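Long-range contact in uncharacterized protein (Thermanaerovibrio acidaminovorans, PDB 3QOO), which is of unknown function but has a hot-dog fold and probably acts on acyl-CoA thioesters, as fluoroacetyl-CoA-specific thioesterases do: residues V99-K104 and Q117-V122. Residues are numbered along the deposited sequence; the frame is centred on the assembly and turned at random.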
ATOM      1  N   VAL A  99     -13.917 -10.567   3.115  1.00 12.94           N
ATOM      2  CA  VAL A  99     -14.347 -10.131   1.810  1.00 11.37           C
ATOM      3  C   VAL A  99     -13.085  -9.771   1.035  1.00 10.84           C
ATOM      4  O   VAL A  99     -12.230  -9.029   1.537  1.00 11.62           O
ATOM      5  CB  VAL A  99     -15.309  -8.915   1.872  1.00 12.11           C
ATOM      6  CG1 VAL A  99     -15.777  -8.547   0.474  1.00 13.14           C
ATOM      7  CG2 VAL A  99     -16.500  -9.184   2.818  1.00 15.11           C
ATOM      8  N   VAL A 100     -12.966 -10.291  -0.182  1.00 10.54           N
ATOM      9  CA  VAL A 100     -11.867  -9.892  -1.070  1.00 10.81           C
ATOM     10  C   VAL A 100     -12.472  -8.979  -2.156  1.00  9.95           C
ATOM     11  O   VAL A 100     -13.493  -9.333  -2.769  1.00 10.94           O
ATOM     12  CB  VAL A 100     -11.187 -11.106  -1.707  1.00 11.94           C
ATOM     13  CG1 VAL A 100     -10.075 -10.624  -2.649  1.00 13.14           C
ATOM     14  CG2 VAL A 100     -10.584 -12.049  -0.637  1.00 14.21           C
ATOM     15  N   LEU A 101     -11.873  -7.815  -2.329  1.00  9.39           N
ATOM     16  CA  LEU A 101     -12.267  -6.833  -3.306  1.00  9.47           C
ATOM     17  C   LEU A 101     -11.160  -6.607  -4.309  1.00  9.34           C
ATOM     18  O   LEU A 101      -9.981  -6.609  -3.942  1.00 10.48           O
ATOM     19  CB  LEU A 101     -12.591  -5.516  -2.602  1.00 10.20           C
ATOM     20  CG  LEU A 101     -13.680  -5.658  -1.515  1.00 11.24           C
ATOM     21  CD1 LEU A 101     -13.049  -5.738  -0.130  1.00 12.42           C
ATOM     22  CD2 LEU A 101     -14.651  -4.502  -1.561  1.00 12.86           C
ATOM     23  N   SER A 102     -11.533  -6.410  -5.570  1.00  9.04           N
ATOM     24  CA  SER A 102     -10.602  -6.033  -6.594  1.00  9.18           C
ATOM     25  C   SER A 102     -10.696  -4.531  -6.865  1.00  9.19           C
ATOM     26  O   SER A 102     -11.677  -3.887  -6.517  1.00 10.63           O
ATOM     27  CB  SER A 102     -10.929  -6.799  -7.849  1.00 11.30           C
ATOM     28  OG  SER A 102     -12.210  -6.490  -8.320  1.00 15.96           O
HETATM   29  N   MSE A 103      -9.651  -4.000  -7.479  1.00  9.11           N
HETATM   30  CA  MSE A 103      -9.541  -2.573  -7.750  1.00  8.27           C
HETATM   31  C   MSE A 103      -8.953  -2.352  -9.124  1.00  8.50           C
HETATM   32  O   MSE A 103      -8.021  -3.051  -9.545  1.00  8.97           O
HETATM   33  CB  MSE A 103      -8.642  -1.897  -6.691  1.00  8.49           C
HETATM   34  CG  MSE A 103      -8.465  -0.414  -6.822  1.00  9.36           C
HETATM   35 SE   MSE A 103      -7.003   0.137  -7.986  0.84  7.60          SE
HETATM   36  CE  MSE A 103      -5.531  -0.034  -6.699  1.00 10.31           C
ATOM     37  N   LYS A 104      -9.493  -1.354  -9.812  1.00  9.04           N
ATOM     38  CA  LYS A 104      -8.911  -0.844 -11.025  1.00  9.43           C
ATOM     39  C   LYS A 104      -8.935   0.662 -10.963  1.00  9.45           C
ATOM     40  O   LYS A 104      -9.922   1.253 -10.550  1.00 11.18           O
ATOM     41  CB  LYS A 104      -9.648  -1.364 -12.281  1.00 12.52           C
ATOM     42  CG  LYS A 104      -8.885  -1.187 -13.593  1.00 18.24           C
ATOM     43  CD  LYS A 104      -9.433  -2.127 -14.661  1.00 21.93           C
ATOM     44  CE  LYS A 104      -8.727  -1.950 -16.001  1.00 24.74           C
ATOM     45  NZ  LYS A 104      -9.286  -2.917 -16.989  1.00 26.05           N
ATOM     46  N   GLN A 117      -7.765  -6.197  -2.164  1.00  8.81           N
ATOM     47  CA  GLN A 117      -7.737  -6.026  -0.724  1.00  8.17           C
ATOM     48  C   GLN A 117      -8.647  -7.053  -0.069  1.00  8.34           C
ATOM     49  O   GLN A 117      -9.798  -7.232  -0.499  1.00  9.83           O
ATOM     50  CB  GLN A 117      -8.133  -4.616  -0.332  1.00  9.50           C
ATOM     51  CG  GLN A 117      -7.965  -4.328   1.177  1.00  9.25           C
ATOM     52  CD  GLN A 117      -8.102  -2.867   1.469  1.00 10.09           C
ATOM     53  OE1 GLN A 117      -9.171  -2.403   1.879  1.00 10.26           O
ATOM     54  NE2 GLN A 117      -7.030  -2.107   1.217  1.00 10.85           N
ATOM     55  N   GLU A 118      -8.150  -7.736   0.951  1.00  8.30           N
ATOM     56  CA  GLU A 118      -8.930  -8.623   1.770  1.00  8.39           C
ATOM     57  C   GLU A 118      -9.195  -7.905   3.077  1.00  8.72           C
ATOM     58  O   GLU A 118      -8.255  -7.421   3.703  1.00  9.59           O
ATOM     59  CB  GLU A 118      -8.196  -9.920   2.021  1.00  9.48           C
ATOM     60  CG  GLU A 118      -8.931 -10.923   2.908  1.00 12.08           C
ATOM     61  CD  GLU A 118      -8.139 -12.154   3.202  1.00 17.51           C
ATOM     62  OE1 GLU A 118      -7.188 -12.458   2.451  1.00 21.21           O
ATOM     63  OE2 GLU A 118      -8.477 -12.807   4.213  1.00 21.19           O
ATOM     64  N   ARG A 119     -10.461  -7.860   3.477  1.00  9.64           N
ATOM     65  CA  ARG A 119     -10.846  -7.227   4.748  1.00 10.41           C
ATOM     66  C   ARG A 119     -11.616  -8.249   5.599  1.00 11.66           C
ATOM     67  O   ARG A 119     -12.292  -9.140   5.059  1.00 13.72           O
ATOM     68  CB  ARG A 119     -11.730  -5.993   4.491  1.00 10.48           C
ATOM     69  CG  ARG A 119     -11.053  -4.955   3.617  1.00 11.92           C
ATOM     70  CD  ARG A 119     -11.792  -3.623   3.526  1.00 11.67           C
ATOM     71  NE  ARG A 119     -11.839  -2.917   4.798  1.00 12.24           N
ATOM     72  CZ  ARG A 119     -10.836  -2.221   5.320  1.00 12.50           C
ATOM     73  NH1 ARG A 119      -9.677  -2.039   4.650  1.00 12.02           N
ATOM     74  NH2 ARG A 119     -10.985  -1.689   6.529  1.00 14.47           N
ATOM     75  N   VAL A 120     -11.487  -8.112   6.907  1.00 10.79           N
ATOM     76  CA  VAL A 120     -12.151  -8.969   7.875  1.00 11.27           C
ATOM     77  C   VAL A 120     -13.179  -8.157   8.650  1.00 10.51           C
ATOM     78  O   VAL A 120     -12.952  -7.003   8.979  1.00 11.39           O
ATOM     79  CB  VAL A 120     -11.144  -9.684   8.834  1.00 12.22           C
ATOM     80  CG1 VAL A 120     -10.326  -8.682   9.687  1.00 14.08           C
ATOM     81  CG2 VAL A 120     -11.843 -10.693   9.735  1.00 13.81           C
ATOM     82  N   VAL A 121     -14.333  -8.771   8.928  1.00 11.39           N
ATOM     83  CA  VAL A 121     -15.326  -8.143   9.758  1.00 11.42           C
ATOM     84  C   VAL A 121     -15.051  -8.457  11.213  1.00 11.93           C
ATOM     85  O   VAL A 121     -14.850  -9.636  11.575  1.00 13.89           O
ATOM     86  CB  VAL A 121     -16.753  -8.596   9.363  1.00 12.46           C
ATOM     87  CG1 VAL A 121     -17.761  -8.036  10.367  1.00 13.21           C
ATOM     88  CG2 VAL A 121     -17.026  -8.204   7.965  1.00 13.17           C
ATOM     89  N   VAL A 122     -14.981  -7.411  12.040  1.00 11.54           N
ATOM     90  CA  VAL A 122     -14.635  -7.558  13.437  1.00 12.76           C
ATOM     91  C   VAL A 122     -15.670  -6.826  14.285  1.00 11.27           C
ATOM     92  O   VAL A 122     -16.276  -5.865  13.834  1.00 12.75           O
ATOM     93  CB  VAL A 122     -13.192  -6.976  13.734  1.00 13.09           C
ATOM     94  CG1 VAL A 122     -12.093  -7.586  12.852  1.00 15.46           C
ATOM     95  CG2 VAL A 122     -13.154  -5.451  13.608  1.00 14.96           C
TER
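Val99, Val100 and Leu101 pair with Arg119, Glu118 and Gln117 in the beta hairpin of strands 98-107 and 110-123, part of the antiparallel sheet that wraps helix 41-56 in the hot-dog fold. The segment axes approach to 4.7 Å and run antiparallel at 151°, an angle that reflects the twist of the sheet. Val99 and Arg119 form a hydrogen-bonded pair through two backbone bonds: Val99 N to Arg119 O and Arg119 N to Val99 O, both 2.9 Å. Leu101 and Gln117 do the same, Leu101 N meeting Gln117 O with an N-H...O angle of 173°. Between them, Val100 and Glu118 make a non-hydrogen-bonded pair, with CA atoms 4.3 Å apart; the CA-H of Val100 points at Gln117 O and that of Glu118 at Val99 O, two weak CA-H...O contacts.

On the face bearing Val100 and Glu118, Val100 CG2 lies 4.1 Å from Glu118 CG. Beta-branched valine suits the extended backbone, while the glutamate offers methylenes to it and carries its carboxylate onward. With CG anti to the backbone N (chi1 179°) and the chain extended beyond, that carboxylate forms salt bridges to Arg70 and Arg98.

The other face turns to the helix. Leu101 brings CD1 to 3.6 Å from Gln117 O, and its apolar branched end packs on Val89 of strand 84-95. Gln117 and Arg119 both pack on Ala52, and Arg119 also meets Val53 and Leu35 of the second subunit. Glutamine serves as donor and acceptor: Gln117 NE2 bonds to Thr49 OG1 and Ser71 OG. Arginine, rich in N-H groups, reaches two partners: Arg119 NE bonds to Ser66 OG, and Arg119 NH1 donates to Gln117 OE1 at 2.8 Å, the oxygen close to the guanidinium plane but the donor well above the amide plane.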